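PDB 3ZBQ: Phikz039 from Pseudomonas phage phikz, which belongs to the PhuZ group of phage tubulin-like proteins and holds guanosine-5'-diphosphate in its nucleotide pocket. Local coordinates for residues 83-88 with 114-119; 244-249 with 263-268. All blocks are in the same frame, centred on the assembly; numbering follows the deposited sequence.

How the interactions relate
Both contacts belong to one tubulin-like chain but to different parts of it. Interaction 1 joins two helices of the N-terminal nucleotide-binding region, whose strands run parallel; interaction 2 pairs strands 239-246 and 260-265 in the C-terminal domain, at one outer edge of the same mixed sheet. Their centres are 35 Å apart and their nearest atoms about 21 Å, so neither touches the other, and along the chain the first closes before the second opens. The side chain of L116, in interaction 1, is about 12 Å from the bound GDP. No hydrogen bond crosses interaction 1, which rests on van der Waals packing, mostly of side chains; three backbone hydrogen bonds cross interaction 2, together with side-chain packing past the strand ends.

Interaction 1: 83-88 with 114-119; sequences AHIPAI and PSLVSH
I85 is the centre of this helix-to-helix packing, its side chain reaching from helix 85-91 to S115, L116 and H119 of helix 109-122. The setting is the Rossmann-like nucleotide-binding part of the tubulin fold: the two helices come before and after strand 97-103, and helix 109-122 makes the crossover from that strand to its parallel neighbour 127-133. V117, on another side of this helix, packs on V100 and V127 of those strands.

No hydrogen bond crosses the contact, and the evidence for it is apolar fit. The two branches of I85 divide the work. CG1 lies 3.7 Å from S115 CB, with CD1 alongside, while S115 OG is bonded to T111 O within its own helix. CG2, set anti to the backbone N (chi1 of CG1 -63°), approaches H119 CB at 3.8 Å and L116 CD2 at 4.1 Å. I85 and H119 pass each other in opposite directions. L116 instead crosses I88 at about a right angle, its CD2 4.2 Å from I88 CG2, so this one methyl meets both isoleucines; beyond, I88 rests on I52. At the more exposed margin the H119 ring, extended away from its own backbone N (chi1 -177°), reaches P86, with CE1 3.9 Å from P86 CA.

Interaction 2: 244-249 with 263-268; sequences SLYTDP and TGYADP
A parallel strand pair at the outer edge of the sheet brings S244, L245 and Y246 level with T263, G264 and Y265; the short strand axes approach to 4.7 Å at an angle of 22°. Three backbone bonds fix the register. G264 N gives to S244 O at 2.8 Å. G264 O in turn accepts from Y246 N at 3.1 Å, and A266 N gives to Y246 O. G264 is thus held through both its N and its O by the same strand.

In the C-terminal domain of this tubulin-like fold, strand 239-246 lies between strand 275-281, antiparallel to it, and strand 260-265. Its L245 side chain turns toward I191 and L192 of helix 175-192, and CD2 also lies 3.7 Å from G264 CA. S244, Y246, T263 and Y265 occupy the other face. There T263 CG2 meets the Y246 ring at its edge, 4.2 Å from CE1, while T263 OG1 and Y265 OH both bond to D252 OD2, in the connection between the strands.

Past the strands, P249 CB sits 4.0 Å from the centroid of the Y265 ring and 9° off its normal, a CH-pi contact over the face. T247 places OG1 between its backbone N and carbonyl carbon (chi1 43°), where it bonds to F273 O; its CG2 then lies against the 266-268 backbone, 3.8 Å from A266 O. P268 CB packs 3.5 Å from T247 O, and one water donates to both T247 O and A266 O.

Interaction 1: 83-88 with 114-119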
loop_
_atom_site.group_PDB
_atom_site.type_symbol
_atom_site.label_atom_id
_atom_site.label_comp_id
_atom_site.label_asym_id
_atom_site.label_seq_id
_atom_site.Cartn_x
_atom_site.Cartn_y
_atom_site.Cartn_z
ATOM N N ALA A 83 8.782 6.399 -15.995
ATOM C CA ALA A 83 8.335 6.892 -17.302
ATOM C C ALA A 83 7.203 6.053 -17.908
ATOM O O ALA A 83 6.532 6.493 -18.842
ATOM C CB ALA A 83 9.511 6.989 -18.270
ATOM N N HIS A 84 6.984 4.853 -17.374
ATOM C CA HIS A 84 5.962 3.953 -17.916
ATOM C C HIS A 84 4.588 4.150 -17.281
ATOM O O HIS A 84 3.595 3.620 -17.773
ATOM C CB HIS A 84 6.371 2.503 -17.720
ATOM C CG HIS A 84 7.651 2.137 -18.407
ATOM N ND1 HIS A 84 7.680 1.515 -19.636
ATOM C CD2 HIS A 84 8.942 2.276 -18.023
ATOM C CE1 HIS A 84 8.938 1.289 -19.982
ATOM N NE2 HIS A 84 9.721 1.752 -19.026
ATOM N N ILE A 85 4.541 4.885 -16.178
ATOM C CA ILE A 85 3.298 5.027 -15.408
ATOM C C ILE A 85 2.086 5.580 -16.190
ATOM O O ILE A 85 0.987 5.029 -16.080
ATOM C CB ILE A 85 3.515 5.816 -14.089
ATOM C CG1 ILE A 85 4.481 5.061 -13.168
ATOM C CG2 ILE A 85 2.182 6.057 -13.386
ATOM C CD1 ILE A 85 3.949 3.708 -12.693
ATOM N N PRO A 86 2.272 6.664 -16.975
ATOM C CA PRO A 86 1.127 7.133 -17.766
ATOM C C PRO A 86 0.570 6.057 -18.704
ATOM O O PRO A 86 -0.646 5.890 -18.798
ATOM C CB PRO A 86 1.723 8.284 -18.574
ATOM C CG PRO A 86 2.822 8.806 -17.718
ATOM C CD PRO A 86 3.427 7.573 -17.104
ATOM N N ALA A 87 1.442 5.319 -19.377
ATOM C CA ALA A 87 0.972 4.294 -20.297
ATOM C C ALA A 87 0.189 3.224 -19.544
ATOM O O ALA A 87 -0.873 2.778 -19.988
ATOM C CB ALA A 87 2.146 3.667 -21.033
ATOM N N ILE A 88 0.726 2.816 -18.399
ATOM C CA ILE A 88 0.116 1.765 -17.600
ATOM C C ILE A 88 -1.259 2.230 -17.123
ATOM O O ILE A 88 -2.233 1.473 -17.154
ATOM C CB ILE A 88 1.023 1.387 -16.424
ATOM C CG1 ILE A 88 2.247 0.644 -16.968
ATOM C CG2 ILE A 88 0.283 0.516 -15.416
ATOM C CD1 ILE A 88 3.362 0.431 -15.956
ATOM N N PRO A 114 3.081 3.537 -5.282
ATOM C CA PRO A 114 2.955 4.966 -4.984
ATOM C C PRO A 114 2.971 5.847 -6.233
ATOM O O PRO A 114 2.317 6.890 -6.237
ATOM C CB PRO A 114 4.169 5.241 -4.099
ATOM C CG PRO A 114 4.412 3.927 -3.396
ATOM C CD PRO A 114 4.117 2.884 -4.459
ATOM N N SER A 115 3.689 5.442 -7.277
ATOM C CA SER A 115 3.656 6.209 -8.524
ATOM C C SER A 115 2.282 6.183 -9.168
ATOM O O SER A 115 1.831 7.196 -9.709
ATOM C CB SER A 115 4.703 5.718 -9.521
ATOM O OG SER A 115 5.999 5.860 -8.979
ATOM N N LEU A 116 1.614 5.031 -9.118
ATOM C CA LEU A 116 0.250 4.939 -9.625
ATOM C C LEU A 116 -0.691 5.778 -8.774
ATOM O O LEU A 116 -1.543 6.476 -9.313
ATOM C CB LEU A 116 -0.245 3.492 -9.697
ATOM C CG LEU A 116 0.279 2.665 -10.873
ATOM C CD1 LEU A 116 0.078 1.167 -10.622
ATOM C CD2 LEU A 116 -0.398 3.074 -12.174
ATOM N N VAL A 117 -0.532 5.726 -7.452
ATOM C CA VAL A 117 -1.380 6.533 -6.565
ATOM C C VAL A 117 -1.234 8.009 -6.899
ATOM O O VAL A 117 -2.225 8.747 -6.995
ATOM C CB VAL A 117 -1.024 6.319 -5.085
ATOM C CG1 VAL A 117 -1.864 7.250 -4.201
ATOM C CG2 VAL A 117 -1.275 4.885 -4.695
ATOM N N SER A 118 0.008 8.438 -7.093
ATOM C CA SER A 118 0.281 9.833 -7.414
ATOM C C SER A 118 -0.382 10.240 -8.727
ATOM O O SER A 118 -1.054 11.272 -8.804
ATOM C CB SER A 118 1.784 10.091 -7.489
ATOM O OG SER A 118 2.025 11.474 -7.673
ATOM N N HIS A 119 -0.199 9.415 -9.750
ATOM C CA HIS A 119 -0.779 9.690 -11.060
ATOM C C HIS A 119 -2.296 9.729 -10.963
ATOM O O HIS A 119 -2.931 10.651 -11.470
ATOM C CB HIS A 119 -0.362 8.628 -12.075
ATOM C CG HIS A 119 -0.862 8.894 -13.458
ATOM N ND1 HIS A 119 -0.113 9.563 -14.400
ATOM C CD2 HIS A 119 -2.046 8.604 -14.050
ATOM C CE1 HIS A 119 -0.808 9.663 -15.521
ATOM N NE2 HIS A 119 -1.983 9.091 -15.334
#

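Interaction 2: 244-249 with 263-268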
loop_
_atom_site.group_PDB
_atom_site.type_symbol
_atom_site.label_atom_id
_atom_site.label_comp_id
_atom_site.label_asym_id
_atom_site.label_seq_id
_atom_site.Cartn_x
_atom_site.Cartn_y
_atom_site.Cartn_z
ATOM N N SER A 244 -19.463 4.263 7.283
ATOM C CA SER A 244 -20.030 3.138 8.015
ATOM C C SER A 244 -21.108 2.421 7.203
ATOM O O SER A 244 -21.926 3.060 6.542
ATOM C CB SER A 244 -20.612 3.607 9.352
ATOM O OG SER A 244 -19.628 4.206 10.177
ATOM N N LEU A 245 -21.104 1.090 7.268
ATOM C CA LEU A 245 -22.179 0.280 6.700
ATOM C C LEU A 245 -22.942 -0.442 7.802
ATOM O O LEU A 245 -22.332 -1.035 8.686
ATOM C CB LEU A 245 -21.612 -0.757 5.736
ATOM C CG LEU A 245 -21.029 -0.212 4.437
ATOM C CD1 LEU A 245 -20.425 -1.340 3.594
ATOM C CD2 LEU A 245 -22.121 0.488 3.663
ATOM N N TYR A 246 -24.272 -0.390 7.741
ATOM C CA TYR A 246 -25.122 -1.138 8.665
ATOM C C TYR A 246 -26.084 -2.012 7.867
ATOM O O TYR A 246 -26.563 -1.599 6.809
ATOM C CB TYR A 246 -25.931 -0.175 9.538
ATOM C CG TYR A 246 -25.088 0.826 10.288
ATOM C CD1 TYR A 246 -24.717 2.034 9.695
ATOM C CD2 TYR A 246 -24.664 0.571 11.585
ATOM C CE1 TYR A 246 -23.940 2.955 10.376
ATOM C CE2 TYR A 246 -23.891 1.485 12.275
ATOM C CZ TYR A 246 -23.529 2.672 11.665
ATOM O OH TYR A 246 -22.760 3.581 12.351
ATOM N N THR A 247 -26.362 -3.220 8.355
ATOM C CA THR A 247 -27.419 -4.027 7.747
ATOM C C THR A 247 -28.755 -3.651 8.372
ATOM O O THR A 247 -29.812 -3.903 7.796
ATOM C CB THR A 247 -27.182 -5.526 7.896
ATOM O OG1 THR A 247 -26.731 -5.815 9.228
ATOM C CG2 THR A 247 -26.140 -6.009 6.873
ATOM N N ASP A 248 -28.697 -3.056 9.561
ATOM C CA ASP A 248 -29.893 -2.520 10.214
ATOM C C ASP A 248 -29.783 -0.999 10.344
ATOM O O ASP A 248 -28.980 -0.491 11.139
ATOM C CB ASP A 248 -30.073 -3.156 11.593
ATOM C CG ASP A 248 -31.362 -2.714 12.287
ATOM O OD1 ASP A 248 -32.081 -1.830 11.765
ATOM O OD2 ASP A 248 -31.648 -3.264 13.367
ATOM N N PRO A 249 -30.594 -0.269 9.563
ATOM C CA PRO A 249 -30.564 1.197 9.507
ATOM C C PRO A 249 -30.800 1.823 10.874
ATOM O O PRO A 249 -30.295 2.921 11.138
ATOM C CB PRO A 249 -31.727 1.533 8.570
ATOM C CG PRO A 249 -31.833 0.327 7.678
ATOM C CD PRO A 249 -31.538 -0.838 8.584
ATOM N N THR A 263 -22.696 7.211 5.675
ATOM C CA THR A 263 -23.213 5.883 6.004
ATOM C C THR A 263 -23.940 5.239 4.831
ATOM O O THR A 263 -24.504 5.935 3.981
ATOM C CB THR A 263 -24.162 5.904 7.231
ATOM O OG1 THR A 263 -25.407 6.520 6.873
ATOM C CG2 THR A 263 -23.533 6.657 8.378
ATOM N N GLY A 264 -23.932 3.911 4.794
ATOM C CA GLY A 264 -24.699 3.179 3.797
ATOM C C GLY A 264 -25.472 2.052 4.450
ATOM O O GLY A 264 -25.051 1.541 5.492
ATOM N N TYR A 265 -26.592 1.658 3.850
ATOM C CA TYR A 265 -27.401 0.576 4.399
ATOM C C TYR A 265 -27.301 -0.654 3.512
ATOM O O TYR A 265 -27.824 -0.669 2.391
ATOM C CB TYR A 265 -28.852 1.033 4.584
ATOM C CG TYR A 265 -28.942 2.242 5.485
ATOM C CD1 TYR A 265 -28.240 2.281 6.684
ATOM C CD2 TYR A 265 -29.691 3.354 5.127
ATOM C CE1 TYR A 265 -28.291 3.380 7.512
ATOM C CE2 TYR A 265 -29.750 4.465 5.950
ATOM C CZ TYR A 265 -29.050 4.467 7.144
ATOM O OH TYR A 265 -29.098 5.558 7.978
ATOM N N ALA A 266 -26.592 -1.667 4.011
ATOM C CA ALA A 266 -26.343 -2.891 3.264
ATOM C C ALA A 266 -27.525 -3.844 3.387
ATOM O O ALA A 266 -28.152 -3.934 4.442
ATOM C CB ALA A 266 -25.072 -3.565 3.760
ATOM N N ASP A 267 -27.813 -4.552 2.301
ATOM C CA ASP A 267 -28.916 -5.513 2.247
ATOM C C ASP A 267 -28.770 -6.593 3.322
ATOM O O ASP A 267 -27.898 -7.447 3.230
ATOM C CB ASP A 267 -28.946 -6.139 0.852
ATOM C CG ASP A 267 -30.068 -7.148 0.674
ATOM O OD1 ASP A 267 -30.984 -7.186 1.513
ATOM O OD2 ASP A 267 -30.031 -7.901 -0.322
ATOM N N PRO A 268 -29.643 -6.573 4.344
ATOM C CA PRO A 268 -29.499 -7.525 5.454
ATOM C C PRO A 268 -29.822 -8.950 5.027
ATOM O O PRO A 268 -29.476 -9.911 5.718
ATOM C CB PRO A 268 -30.540 -7.035 6.473
ATOM C CG PRO A 268 -31.584 -6.373 5.641
ATOM C CD PRO A 268 -30.830 -5.711 4.510
HETATM O O HOH W 1 -30.033 -2.284 5.563
#